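Local atomic coordinates of Lmo2125 protein (Listeria monocytogenes serovar 1/2a, PDB entry 5TU0), a protein that binds maltose as a cell-membrane lipoprotein of the bacterial solute-binding protein 1 family and probably hands the sugar to a membrane transporter for uptake. Residues T115-Y120 / D326-A331; A130-L135 / A256-L261; Y167-G172 / K265-F270; Y176-E181 / P346-V351; E197-A202 / N357-A362. The protein carries 2 engineered substitutions. All coordinates share one frame; numbering follows the deposited sequence.

Interaction 1. Residues T115-Y120 / D326-A331; sequences TLVLYY and DELTNA
Val-117 and Leu-328 carry the close-packed part of this strand-to-helix contact, together with Ala-331. With chi1 at -62°, the two methyls of Val-117 divide the work: CG1, beside its own backbone N, lies 3.9 Å from Ala-331 CB, while CG2 reaches Leu-328 CD1 at 4.0 Å. The two branched side chains cross at about a right angle. Leu-328 CD1 also comes within 3.7 Å of Tyr-119 OH, obliquely to the ring, and Val-117 CG2 sits over one face of that ring, offset toward its rim. The phenol oxygen is hydrogen-bonded to Gly-239 O, which ties down the far end of the ring. The Glu-327 end is looser and lies at the margin of the contact. Its OE1 stands 4.4 Å from Tyr-120 OH, a distant approach, and the carboxylate is engaged elsewhere, in a salt bridge with Lys-122 and a hydrogen bond from Val-255 N. Farther from the strand, Asp-326 is the N-cap of helix 327-336, accepting a weak bond from Thr-329 N. The helix segment runs at 150° to strand segment 117-120, their axes 9.1 Å apart, with Val-255 of strand 253-256 touching both partners and Ala-243 of helix 243-248 touching Tyr-119 and Leu-328.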
# COMPACT_ATOMS: atom_id res chain seq x y z
N THR A 115 -3.27 1.81 -3.22
CA THR A 115 -2.03 1.67 -3.93
C THR A 115 -1.63 3.06 -4.38
O THR A 115 -2.39 4.03 -4.21
CB THR A 115 -2.14 0.71 -5.15
OG1 THR A 115 -0.83 0.48 -5.70
CG2 THR A 115 -3.03 1.28 -6.24
N LEU A 116 -0.43 3.16 -4.92
CA LEU A 116 0.09 4.42 -5.41
C LEU A 116 -0.66 4.89 -6.65
O LEU A 116 -1.13 4.09 -7.46
CB LEU A 116 1.58 4.29 -5.73
CG LEU A 116 2.53 4.06 -4.56
CD1 LEU A 116 3.96 4.04 -5.08
CD2 LEU A 116 2.38 5.14 -3.50
N VAL A 117 -0.74 6.21 -6.80
CA VAL A 117 -1.44 6.85 -7.89
C VAL A 117 -0.63 8.05 -8.35
O VAL A 117 0.41 8.37 -7.76
CB VAL A 117 -2.87 7.30 -7.45
CG1 VAL A 117 -3.72 6.10 -7.03
CG2 VAL A 117 -2.82 8.30 -6.30
N LEU A 118 -1.09 8.70 -9.41
CA LEU A 118 -0.45 9.93 -9.90
C LEU A 118 -1.31 11.14 -9.52
O LEU A 118 -2.47 11.25 -9.96
CB LEU A 118 -0.29 9.91 -11.41
CG LEU A 118 0.42 11.13 -11.99
CD1 LEU A 118 1.93 11.00 -11.79
CD2 LEU A 118 0.11 11.35 -13.46
N TYR A 119 -0.78 12.02 -8.68
CA TYR A 119 -1.44 13.28 -8.35
C TYR A 119 -0.92 14.30 -9.33
O TYR A 119 0.26 14.26 -9.67
CB TYR A 119 -1.08 13.78 -6.96
CG TYR A 119 -1.72 13.01 -5.84
CD1 TYR A 119 -3.02 13.29 -5.45
CD2 TYR A 119 -1.00 12.05 -5.13
CE1 TYR A 119 -3.61 12.60 -4.42
CE2 TYR A 119 -1.58 11.37 -4.08
CZ TYR A 119 -2.89 11.64 -3.73
OH TYR A 119 -3.48 10.96 -2.71
N TYR A 120 -1.78 15.20 -9.80
CA TYR A 120 -1.31 16.29 -10.69
C TYR A 120 -2.08 17.55 -10.35
O TYR A 120 -3.17 17.52 -9.75
CB TYR A 120 -1.42 15.93 -12.19
CG TYR A 120 -2.83 15.89 -12.74
CD1 TYR A 120 -3.65 14.79 -12.52
CD2 TYR A 120 -3.34 16.95 -13.50
CE1 TYR A 120 -4.94 14.76 -13.02
CE2 TYR A 120 -4.63 16.93 -14.00
CZ TYR A 120 -5.42 15.82 -13.76
OH TYR A 120 -6.70 15.78 -14.25
N ASP A 326 -15.27 10.00 -8.05
CA ASP A 326 -14.27 10.76 -7.30
C ASP A 326 -12.91 10.37 -7.91
O ASP A 326 -12.61 9.18 -8.07
CB ASP A 326 -14.27 10.38 -5.82
CG ASP A 326 -13.14 11.03 -5.06
OD1 ASP A 326 -13.00 12.27 -5.16
OD2 ASP A 326 -12.37 10.32 -4.39
N GLU A 327 -12.08 11.36 -8.21
CA GLU A 327 -10.83 11.07 -8.89
C GLU A 327 -9.88 10.15 -8.13
O GLU A 327 -9.32 9.24 -8.73
CB GLU A 327 -10.12 12.34 -9.32
CG GLU A 327 -10.97 13.14 -10.28
CD GLU A 327 -10.22 14.26 -10.96
OE1 GLU A 327 -9.00 14.37 -10.76
OE2 GLU A 327 -10.86 15.02 -11.71
N LEU A 328 -9.69 10.37 -6.84
CA LEU A 328 -8.77 9.53 -6.06
C LEU A 328 -9.25 8.09 -6.05
O LEU A 328 -8.47 7.15 -6.27
CB LEU A 328 -8.59 10.05 -4.63
CG LEU A 328 -7.67 9.19 -3.74
CD1 LEU A 328 -6.27 9.08 -4.34
CD2 LEU A 328 -7.64 9.75 -2.32
N THR A 329 -10.54 7.92 -5.81
CA THR A 329 -11.16 6.61 -5.80
C THR A 329 -11.02 5.90 -7.14
O THR A 329 -10.65 4.73 -7.17
CB THR A 329 -12.65 6.71 -5.46
OG1 THR A 329 -12.80 7.43 -4.22
CG2 THR A 329 -13.27 5.32 -5.34
N ASN A 330 -11.28 6.62 -8.24
CA ASN A 330 -11.15 6.05 -9.58
C ASN A 330 -9.71 5.62 -9.89
O ASN A 330 -9.48 4.54 -10.42
CB ASN A 330 -11.61 7.04 -10.67
CG ASN A 330 -13.11 7.28 -10.69
OD1 ASN A 330 -13.89 6.55 -10.08
ND2 ASN A 330 -13.52 8.31 -11.40
N ALA A 331 -8.76 6.50 -9.56
CA ALA A 331 -7.33 6.21 -9.76
C ALA A 331 -6.88 4.98 -8.99
O ALA A 331 -6.20 4.11 -9.52
CB ALA A 331 -6.48 7.40 -9.38

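Interaction 2. Residues A130-L135 / A256-L261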
# COMPACT_ATOMS: atom_id res chain seq x y z
N ALA A 130 -0.63 10.69 -19.65
CA ALA A 130 -1.04 9.31 -19.89
C ALA A 130 0.09 8.27 -19.91
O ALA A 130 -0.15 7.08 -19.63
CB ALA A 130 -1.80 9.26 -21.20
N THR A 131 1.29 8.70 -20.26
CA THR A 131 2.42 7.82 -20.38
C THR A 131 3.67 8.43 -19.76
O THR A 131 3.73 9.65 -19.54
CB THR A 131 2.76 7.55 -21.87
OG1 THR A 131 3.20 8.76 -22.51
CG2 THR A 131 1.57 7.01 -22.61
N PHE A 132 4.68 7.60 -19.52
CA PHE A 132 5.97 8.12 -19.10
C PHE A 132 6.63 8.98 -20.20
O PHE A 132 7.45 9.85 -19.88
CB PHE A 132 6.89 7.03 -18.52
CG PHE A 132 6.72 6.86 -17.03
CD1 PHE A 132 5.65 6.16 -16.53
CD2 PHE A 132 7.61 7.44 -16.14
CE1 PHE A 132 5.47 6.03 -15.16
CE2 PHE A 132 7.45 7.30 -14.78
CZ PHE A 132 6.36 6.59 -14.28
N LYS A 133 6.29 8.73 -21.46
CA LYS A 133 6.80 9.56 -22.57
C LYS A 133 6.29 11.00 -22.34
O LYS A 133 7.03 11.96 -22.51
CB LYS A 133 6.32 9.05 -23.93
CG LYS A 133 6.86 7.70 -24.37
CD LYS A 133 8.16 7.77 -25.16
CE LYS A 133 9.34 8.21 -24.34
NZ LYS A 133 10.59 8.22 -25.15
N ASP A 134 5.02 11.12 -21.94
CA ASP A 134 4.40 12.42 -21.65
C ASP A 134 5.10 13.09 -20.46
O ASP A 134 5.35 14.29 -20.48
CB ASP A 134 2.91 12.29 -21.31
CG ASP A 134 2.08 11.73 -22.45
OD1 ASP A 134 2.51 11.77 -23.63
OD2 ASP A 134 0.96 11.22 -22.14
N LEU A 135 5.42 12.31 -19.43
CA LEU A 135 6.18 12.84 -18.30
C LEU A 135 7.58 13.29 -18.71
O LEU A 135 8.07 14.30 -18.20
CB LEU A 135 6.30 11.81 -17.17
CG LEU A 135 5.01 11.38 -16.48
CD1 LEU A 135 5.29 10.24 -15.50
CD2 LEU A 135 4.32 12.55 -15.77
N ALA A 256 -4.99 10.45 -11.10
CA ALA A 256 -5.06 9.52 -12.20
C ALA A 256 -4.26 8.25 -11.93
O ALA A 256 -3.43 8.19 -11.00
CB ALA A 256 -4.55 10.19 -13.47
N LYS A 257 -4.52 7.24 -12.75
CA LYS A 257 -3.71 6.04 -12.73
C LYS A 257 -2.27 6.47 -13.02
O LYS A 257 -2.04 7.53 -13.62
CB LYS A 257 -4.15 5.05 -13.82
CG LYS A 257 -4.02 5.60 -15.24
CD LYS A 257 -4.48 4.62 -16.31
CE LYS A 257 -3.46 3.52 -16.54
NZ LYS A 257 -2.19 4.01 -17.14
N ILE A 258 -1.31 5.66 -12.62
CA ILE A 258 0.09 5.97 -12.90
C ILE A 258 0.30 5.84 -14.44
O ILE A 258 -0.24 4.92 -15.08
CB ILE A 258 1.05 5.04 -12.12
CG1 ILE A 258 0.75 5.11 -10.60
CG2 ILE A 258 2.50 5.40 -12.44
CD1 ILE A 258 1.48 4.09 -9.75
N PRO A 259 1.02 6.78 -15.05
CA PRO A 259 1.18 6.66 -16.49
C PRO A 259 1.86 5.36 -16.95
O PRO A 259 2.66 4.78 -16.22
CB PRO A 259 2.03 7.90 -16.85
CG PRO A 259 1.76 8.87 -15.76
CD PRO A 259 1.60 8.04 -14.53
N THR A 260 1.52 4.94 -18.16
CA THR A 260 2.06 3.73 -18.78
C THR A 260 3.57 3.85 -19.04
O THR A 260 4.04 4.87 -19.51
CB THR A 260 1.30 3.46 -20.10
OG1 THR A 260 -0.11 3.31 -19.80
CG2 THR A 260 1.83 2.21 -20.83
N LEU A 261 4.32 2.80 -18.72
CA LEU A 261 5.77 2.78 -18.91
C LEU A 261 6.15 2.72 -20.39
O LEU A 261 5.31 2.40 -21.25
CB LEU A 261 6.38 1.59 -18.16
CG LEU A 261 6.24 1.60 -16.63
CD1 LEU A 261 6.59 0.25 -16.00
CD2 LEU A 261 7.09 2.72 -16.02
O HOH W 1 -2.33 5.45 -19.37
O HOH W 2 5.73 5.75 -21.72
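A single beta bridge between Thr-131 and Thr-260 fastens the loop after strand 253-256 to the capping box that starts helix 132-138. Thr-260 N donates to Ala-130 O at 3.1 Å, and Phe-132 N returns a nearly straight bond to Thr-260 O at 2.8 Å (167° at the hydrogen). In the box, Asp-134 N bonds Thr-131 OG1, while Asp-134 OD2 accepts two backbone N-H groups: that of Ala-130 on its anti lone pair and that of Thr-131 from above the carboxylate plane. The Phe-132 ring is held between two leucines: Leu-135 CD1 lies 3.6 Å above the centre of one face, and Leu-261 CD2 makes a CH-pi contact on the other. Pro-259 O approaches the ring edge, 3.3 Å from Phe-132 CE1. Pro-259 CG meets Leu-135 CD1 at 3.8 Å. One water accepts from Lys-257 NZ and donates to Ala-130 O and Thr-260 OG1; both Lys-257 and Thr-260 have their stronger partner in Glu-266. Tyr-201 and Trp-205 of helix 193-208 touch Phe-132 and Leu-135, Leu-118 of strand 105-121 lies against Pro-259, and Gln-335 of helix 327-336 accepts a hydrogen bond from Ile-258 N.

Interaction 3. Residues Y167-G172 / K265-F270; sequences YGLLAG and KEYSPF
Tyr-167 and Phe-270 form an offset stack, their ring planes only 7° apart and their centroids 4.3 Å from each other, although the two side chains approach from their backbones at about a right angle. Phe-270 CE1 lies over the Tyr-167 ring, 3.4 Å from CD2. Ala-171 CB, one helical turn on from Tyr-167, covers the opposite face, so the phenol is clasped from both sides. A second ring is laid against backbone: Tyr-267 places one face along the Gly-168 to Leu-169 peptide, with Leu-169 N 3.4 Å from CZ. Gly-168, lacking a side chain, lets its CA come equally near, 3.4 Å from Tyr-267 CE1. This is the C-terminal part of helix 163-172, kinked at 168 and 169, meeting the loop that leads into strand 272-278; the Phe-270 side chain comes within about 7 Å of a glucose unit of the bound maltose, and Tyr-164 of the same helix lines the sugar pocket. Gly-168 O accepts twice, from Gly-172 N within the helix and from Ser-268 N across the contact (3.0 Å, 175°), the donors arriving from opposite faces of the carbonyl plane. Tyr-267 OH is hydrogen-bonded to Phe-165 O and Trp-160 NE1, which fixes the ring's outer end.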
# COMPACT_ATOMS: atom_id res chain seq x y z
N TYR A 167 9.44 0.07 -6.50
CA TYR A 167 9.16 -1.33 -6.83
C TYR A 167 8.30 -1.51 -8.07
O TYR A 167 8.63 -2.32 -8.93
CB TYR A 167 8.53 -2.09 -5.66
CG TYR A 167 8.16 -3.49 -6.10
CD1 TYR A 167 9.15 -4.41 -6.43
CD2 TYR A 167 6.83 -3.87 -6.24
CE1 TYR A 167 8.83 -5.68 -6.86
CE2 TYR A 167 6.51 -5.15 -6.66
CZ TYR A 167 7.51 -6.04 -6.97
OH TYR A 167 7.21 -7.30 -7.40
N GLY A 168 7.21 -0.75 -8.17
CA GLY A 168 6.33 -0.85 -9.31
C GLY A 168 6.96 -0.54 -10.67
O GLY A 168 6.47 -1.00 -11.69
N LEU A 169 8.07 0.19 -10.66
CA LEU A 169 8.79 0.48 -11.88
C LEU A 169 9.56 -0.78 -12.29
O LEU A 169 9.51 -1.22 -13.43
CB LEU A 169 9.78 1.64 -11.64
CG LEU A 169 10.77 1.98 -12.73
CD1 LEU A 169 10.06 2.37 -14.02
CD2 LEU A 169 11.72 3.08 -12.27
N LEU A 170 10.29 -1.35 -11.34
CA LEU A 170 11.06 -2.57 -11.61
C LEU A 170 10.09 -3.71 -12.00
O LEU A 170 10.35 -4.47 -12.94
CB LEU A 170 11.90 -2.97 -10.38
CG LEU A 170 13.23 -2.25 -10.16
CD1 LEU A 170 13.09 -0.74 -10.10
CD2 LEU A 170 13.89 -2.82 -8.92
N ALA A 171 8.97 -3.79 -11.31
CA ALA A 171 8.01 -4.83 -11.58
C ALA A 171 7.33 -4.62 -12.95
O ALA A 171 7.02 -5.59 -13.65
CB ALA A 171 6.97 -4.90 -10.46
N GLY A 172 7.14 -3.37 -13.35
CA GLY A 172 6.52 -3.07 -14.65
C GLY A 172 7.39 -3.59 -15.79
O GLY A 172 6.90 -3.88 -16.89
N LYS A 265 3.80 -1.37 -20.76
CA LYS A 265 3.20 -2.05 -19.61
C LYS A 265 2.88 -1.06 -18.50
O LYS A 265 3.43 0.04 -18.46
CB LYS A 265 4.11 -3.17 -19.11
CG LYS A 265 4.34 -4.22 -20.17
CD LYS A 265 5.04 -5.45 -19.64
CE LYS A 265 5.07 -6.53 -20.72
NZ LYS A 265 5.55 -7.85 -20.22
N GLU A 266 1.97 -1.47 -17.63
CA GLU A 266 1.57 -0.64 -16.51
C GLU A 266 2.55 -0.72 -15.37
O GLU A 266 3.18 -1.75 -15.13
CB GLU A 266 0.18 -1.04 -16.02
CG GLU A 266 -0.91 -0.85 -17.06
CD GLU A 266 -0.98 0.58 -17.56
OE1 GLU A 266 -1.12 1.50 -16.74
OE2 GLU A 266 -0.87 0.80 -18.78
N TYR A 267 2.69 0.40 -14.67
CA TYR A 267 3.46 0.47 -13.43
C TYR A 267 2.74 -0.53 -12.52
O TYR A 267 1.50 -0.53 -12.46
CB TYR A 267 3.39 1.88 -12.88
CG TYR A 267 4.48 2.30 -11.95
CD1 TYR A 267 4.41 2.01 -10.58
CD2 TYR A 267 5.56 3.04 -12.41
CE1 TYR A 267 5.41 2.44 -9.72
CE2 TYR A 267 6.55 3.47 -11.55
CZ TYR A 267 6.47 3.18 -10.21
OH TYR A 267 7.48 3.60 -9.37
N SER A 268 3.51 -1.35 -11.80
CA SER A 268 2.94 -2.43 -10.99
C SER A 268 3.31 -2.31 -9.52
O SER A 268 4.10 -3.09 -9.00
CB SER A 268 3.41 -3.76 -11.56
OG SER A 268 3.04 -3.86 -12.92
N PRO A 269 2.71 -1.33 -8.82
CA PRO A 269 3.05 -1.07 -7.44
C PRO A 269 2.53 -2.13 -6.48
O PRO A 269 1.80 -3.01 -6.91
CB PRO A 269 2.36 0.25 -7.16
CG PRO A 269 1.13 0.19 -8.00
CD PRO A 269 1.55 -0.51 -9.25
N PHE A 270 2.93 -2.07 -5.21
CA PHE A 270 2.40 -2.99 -4.20
C PHE A 270 0.90 -2.72 -4.00
O PHE A 270 0.47 -1.57 -3.96
CB PHE A 270 3.11 -2.86 -2.86
CG PHE A 270 4.53 -3.37 -2.85
CD1 PHE A 270 4.81 -4.69 -3.17
CD2 PHE A 270 5.58 -2.53 -2.52
CE1 PHE A 270 6.11 -5.16 -3.17
CE2 PHE A 270 6.89 -3.00 -2.52
CZ PHE A 270 7.15 -4.31 -2.83

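Interaction 4. Residues Y176-E181 / P346-V351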
# COMPACT_ATOMS: atom_id res chain seq x y z
N TYR A 176 10.63 -8.76 -9.82
CA TYR A 176 9.77 -9.25 -8.74
C TYR A 176 10.62 -9.41 -7.49
O TYR A 176 11.84 -9.52 -7.58
CB TYR A 176 9.07 -10.57 -9.13
CG TYR A 176 10.02 -11.71 -9.48
CD1 TYR A 176 10.48 -12.58 -8.50
CD2 TYR A 176 10.46 -11.90 -10.79
CE1 TYR A 176 11.34 -13.61 -8.81
CE2 TYR A 176 11.33 -12.92 -11.11
CZ TYR A 176 11.77 -13.78 -10.11
OH TYR A 176 12.64 -14.79 -10.40
N VAL A 177 9.98 -9.42 -6.33
CA VAL A 177 10.71 -9.61 -5.08
C VAL A 177 11.05 -11.10 -4.89
O VAL A 177 12.23 -11.47 -4.94
CB VAL A 177 9.91 -9.10 -3.87
CG1 VAL A 177 10.69 -9.37 -2.59
CG2 VAL A 177 9.58 -7.62 -4.02
N PHE A 178 10.03 -11.93 -4.66
CA PHE A 178 10.18 -13.38 -4.51
C PHE A 178 9.36 -14.15 -5.56
O PHE A 178 8.23 -13.79 -5.86
CB PHE A 178 9.75 -13.85 -3.11
CG PHE A 178 10.53 -13.25 -1.97
CD1 PHE A 178 11.93 -13.23 -1.98
CD2 PHE A 178 9.87 -12.78 -0.84
CE1 PHE A 178 12.64 -12.72 -0.91
CE2 PHE A 178 10.59 -12.25 0.23
CZ PHE A 178 11.96 -12.22 0.19
N GLY A 179 9.93 -15.21 -6.10
CA GLY A 179 9.24 -16.06 -7.09
C GLY A 179 8.06 -16.84 -6.49
O GLY A 179 7.79 -16.73 -5.29
N ASP A 180 7.39 -17.62 -7.32
CA ASP A 180 6.18 -18.37 -6.94
C ASP A 180 5.17 -17.42 -6.28
O ASP A 180 4.70 -17.66 -5.16
CB ASP A 180 6.51 -19.56 -6.03
CG ASP A 180 7.43 -20.59 -6.70
OD1 ASP A 180 7.65 -20.50 -7.93
OD2 ASP A 180 7.93 -21.49 -5.99
N GLU A 181 4.86 -16.33 -6.98
CA GLU A 181 3.91 -15.31 -6.52
C GLU A 181 4.20 -14.77 -5.10
O GLU A 181 3.28 -14.59 -4.29
CB GLU A 181 2.45 -15.80 -6.64
CG GLU A 181 2.01 -16.04 -8.08
CD GLU A 181 0.56 -16.52 -8.21
OE1 GLU A 181 -0.21 -16.50 -7.21
OE2 GLU A 181 0.18 -16.90 -9.33
N PRO A 346 7.98 -14.04 6.27
CA PRO A 346 8.97 -13.39 7.15
C PRO A 346 10.19 -12.81 6.46
O PRO A 346 10.66 -11.72 6.85
CB PRO A 346 9.40 -14.54 8.08
CG PRO A 346 8.23 -15.43 8.12
CD PRO A 346 7.72 -15.43 6.71
N GLU A 347 10.68 -13.51 5.44
CA GLU A 347 11.90 -13.10 4.75
C GLU A 347 11.81 -11.72 4.08
O GLU A 347 12.83 -11.17 3.65
CB GLU A 347 12.34 -14.16 3.73
CG GLU A 347 12.79 -15.51 4.31
CD GLU A 347 11.68 -16.50 4.67
OE1 GLU A 347 10.47 -16.16 4.63
OE2 GLU A 347 12.07 -17.65 5.00
N MET A 348 10.61 -11.17 3.95
CA MET A 348 10.41 -9.84 3.35
C MET A 348 11.15 -8.78 4.18
O MET A 348 11.59 -7.76 3.66
CB MET A 348 8.92 -9.50 3.26
CG MET A 348 8.62 -8.19 2.53
SD MET A 348 9.13 -8.22 0.80
CE MET A 348 9.20 -6.45 0.45
N SER A 349 11.31 -9.05 5.47
CA SER A 349 12.02 -8.12 6.34
C SER A 349 13.45 -7.85 5.85
O SER A 349 13.96 -6.78 6.09
CB SER A 349 12.05 -8.61 7.79
OG SER A 349 12.83 -9.78 7.90
N GLU A 350 14.08 -8.80 5.15
CA GLU A 350 15.46 -8.66 4.69
C GLU A 350 15.56 -7.89 3.37
O GLU A 350 16.61 -7.39 3.02
CB GLU A 350 16.12 -10.04 4.56
CG GLU A 350 15.98 -10.86 5.84
CD GLU A 350 16.45 -10.10 7.07
OE1 GLU A 350 17.55 -9.51 7.03
OE2 GLU A 350 15.70 -10.09 8.07
N VAL A 351 14.45 -7.77 2.66
CA VAL A 351 14.45 -7.04 1.40
C VAL A 351 14.71 -5.54 1.55
O VAL A 351 15.45 -4.96 0.76
CB VAL A 351 13.14 -7.30 0.64
CG1 VAL A 351 13.04 -6.45 -0.64
CG2 VAL A 351 13.03 -8.78 0.29
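Val-177, where the chain turns a corner, faces Val-351 near the start of helix 348-363, with 7.9 Å between their CA atoms, the shortest such separation in the contact. The chain around 346-351 is wound by bonds three residues apart, such as Val-351 N to Met-348 O. The side chains then mesh without polar links. Chi1 of 178° swings Val-177 CG1 away from its own backbone N and toward Met-348 and Val-351, where it lies 3.9 Å from Met-348 SD and 3.8 Å from Val-351 CG2. The same methyl sits 3.8 Å above the centre of the Phe-178 ring, a contact between sequence neighbours that backs one face of the aromatic group. The ring's edge is turned to the helix backbone, with Glu-347 O and Met-348 N near its plane, the oxygen 3.7 Å from Phe-178 CZ. Val-351 CG2 touches CZ more closely, at 3.6 Å, from an oblique direction. Met-348 SD makes a Met-aromatic contact, 5.3 Å from the ring centroid and 49° off the normal, its chain bent at chi2. Around this apolar cluster, Phe-163 of helix 163-172 touches both valines and Tyr-167 touches Val-177; Pro-343 lies against Phe-178, and Val-384 of helix 369-387 flanks Glu-347.

Interaction 5. Residues E197-A202 / N357-A362; sequences EGITYA and NLKFDA. Engineered in segment 357-362: Lys-359 (natural residue Met).
Flat groups stay aside where Ile-199 meets Leu-358 and Ala-362: on one helix the Tyr-201 ring meets Trp-205 with planes at about 65°, and on the other the Phe-360 ring has Asp-361 OD1 in plane at its edge. The interface itself is largely aliphatic. Ile-199 points into it and splits its contacts between two branches. Its CD1 presses on Leu-358 CD2 at 3.4 Å, tighter than usual for two carbons, the side chains crossing at about a right angle. Its CG2, placed opposite the backbone N by a chi1 of -62°, rests against Ala-362 CB at 3.7 Å. Thus one isoleucine touches residues a full turn apart on the partner helix. Ala-202 CB, one turn beyond Ile-199, meets Lys-359, whose chain is bent at chi2, chi3 and chi4 and folds back so that NZ lies 3.8 Å from Ala-202 CB. Lys-359 is an engineered residue, a methionine in the natural protein; its amino group is buried here without a polar partner in the model, a setting that would be expected to disfavour the charged form. Ala-373 and Ala-376 of helix 369-387 touch Ile-199 and Leu-358 respectively, and Leu-170 of helix 163-172 adds to the cover over Ile-199. With segment axes 10.0 Å apart at 43°, this is helix-on-helix packing within one lobe of the two-lobed solute-binding protein fold.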
# COMPACT_ATOMS: atom_id res chain seq x y z
N GLU A 197 16.50 -3.15 -16.08
CA GLU A 197 15.95 -2.16 -17.02
C GLU A 197 15.24 -1.04 -16.24
O GLU A 197 15.37 0.14 -16.58
CB GLU A 197 14.96 -2.76 -18.00
CG GLU A 197 15.53 -3.38 -19.26
CD GLU A 197 14.41 -3.99 -20.11
OE1 GLU A 197 13.97 -5.13 -19.81
OE2 GLU A 197 13.96 -3.31 -21.05
N GLY A 198 14.50 -1.42 -15.21
CA GLY A 198 13.79 -0.45 -14.37
C GLY A 198 14.75 0.46 -13.62
O GLY A 198 14.54 1.69 -13.56
N ILE A 199 15.80 -0.14 -13.05
CA ILE A 199 16.80 0.60 -12.32
C ILE A 199 17.47 1.60 -13.27
O ILE A 199 17.67 2.76 -12.91
CB ILE A 199 17.84 -0.31 -11.65
CG1 ILE A 199 17.17 -1.24 -10.62
CG2 ILE A 199 18.89 0.54 -10.94
CD1 ILE A 199 18.08 -2.33 -10.11
N THR A 200 17.78 1.13 -14.49
CA THR A 200 18.43 1.96 -15.52
C THR A 200 17.55 3.16 -15.88
O THR A 200 18.04 4.28 -15.99
CB THR A 200 18.78 1.13 -16.78
OG1 THR A 200 19.62 0.03 -16.40
CG2 THR A 200 19.51 1.97 -17.83
N TYR A 201 16.25 2.92 -16.07
CA TYR A 201 15.30 3.99 -16.37
C TYR A 201 15.24 5.02 -15.23
O TYR A 201 15.30 6.25 -15.46
CB TYR A 201 13.91 3.44 -16.67
CG TYR A 201 12.98 4.51 -17.11
CD1 TYR A 201 13.09 5.07 -18.40
CD2 TYR A 201 12.00 5.02 -16.24
CE1 TYR A 201 12.25 6.08 -18.80
CE2 TYR A 201 11.15 6.04 -16.65
CZ TYR A 201 11.27 6.56 -17.92
OH TYR A 201 10.43 7.59 -18.33
N ALA A 202 15.17 4.54 -14.00
CA ALA A 202 15.15 5.43 -12.83
C ALA A 202 16.41 6.30 -12.76
O ALA A 202 16.33 7.50 -12.46
CB ALA A 202 14.99 4.64 -11.53
N ASN A 357 20.17 0.11 -0.92
CA ASN A 357 21.42 0.17 -1.67
C ASN A 357 21.21 -0.04 -3.15
O ASN A 357 21.86 0.60 -3.98
CB ASN A 357 22.41 -0.90 -1.20
CG ASN A 357 22.77 -0.76 0.25
OD1 ASN A 357 22.03 -0.19 1.04
ND2 ASN A 357 23.93 -1.28 0.61
N LEU A 358 20.34 -0.99 -3.47
CA LEU A 358 20.04 -1.34 -4.85
C LEU A 358 19.67 -0.09 -5.66
O LEU A 358 20.24 0.14 -6.74
CB LEU A 358 18.92 -2.37 -4.89
CG LEU A 358 18.40 -2.85 -6.25
CD1 LEU A 358 17.87 -4.28 -6.15
CD2 LEU A 358 17.33 -1.91 -6.83
N LYS A 359 18.75 0.70 -5.14
CA LYS A 359 18.34 1.92 -5.84
C LYS A 359 19.36 3.06 -5.64
O LYS A 359 19.72 3.72 -6.60
CB LYS A 359 16.95 2.39 -5.38
CG LYS A 359 15.75 1.48 -5.74
CD LYS A 359 15.53 1.20 -7.24
CE LYS A 359 15.33 2.47 -8.10
NZ LYS A 359 16.60 3.24 -8.40
N PHE A 360 19.86 3.25 -4.42
CA PHE A 360 20.74 4.38 -4.17
C PHE A 360 22.08 4.33 -4.89
O PHE A 360 22.52 5.36 -5.45
CB PHE A 360 21.02 4.61 -2.69
CG PHE A 360 21.91 5.81 -2.45
CD1 PHE A 360 21.36 7.09 -2.44
CD2 PHE A 360 23.28 5.67 -2.29
CE1 PHE A 360 22.17 8.22 -2.27
CE2 PHE A 360 24.09 6.79 -2.14
CZ PHE A 360 23.53 8.06 -2.11
N ASP A 361 22.74 3.18 -4.87
CA ASP A 361 24.07 3.07 -5.49
C ASP A 361 24.03 3.44 -6.98
O ASP A 361 24.96 4.05 -7.49
CB ASP A 361 24.69 1.69 -5.26
CG ASP A 361 25.00 1.41 -3.76
OD1 ASP A 361 24.91 2.32 -2.91
OD2 ASP A 361 25.34 0.25 -3.45
N ALA A 362 22.93 3.09 -7.65
CA ALA A 362 22.71 3.44 -9.06
C ALA A 362 22.20 4.88 -9.21
O ALA A 362 22.70 5.62 -10.07
CB ALA A 362 21.75 2.47 -9.71

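Interactions 1, 2 and 3 form a connected set: strand 105-121 in interaction 1 joins segment 256-261 of interaction 2 through Leu-118 N to Ala-256 O (2.9 Å) and the loop of interaction 3 through Thr-115 OG1 to Phe-270 O (3.0 Å), both probable hydrogen bonds. Interactions 2 and 3, about 12 Å apart between centres, draw on the same loop between strands 253-256 and 272-278. Tyr-167 links interaction 3 to interaction 4, while Leu-169 and Leu-170 link it to interaction 5; interactions 4 and 5 share helix 348-363 without touching. Nearest the bound maltose is interaction 3, followed by interaction 4, whose Met-348 side chain is about 9 Å from a glucose unit.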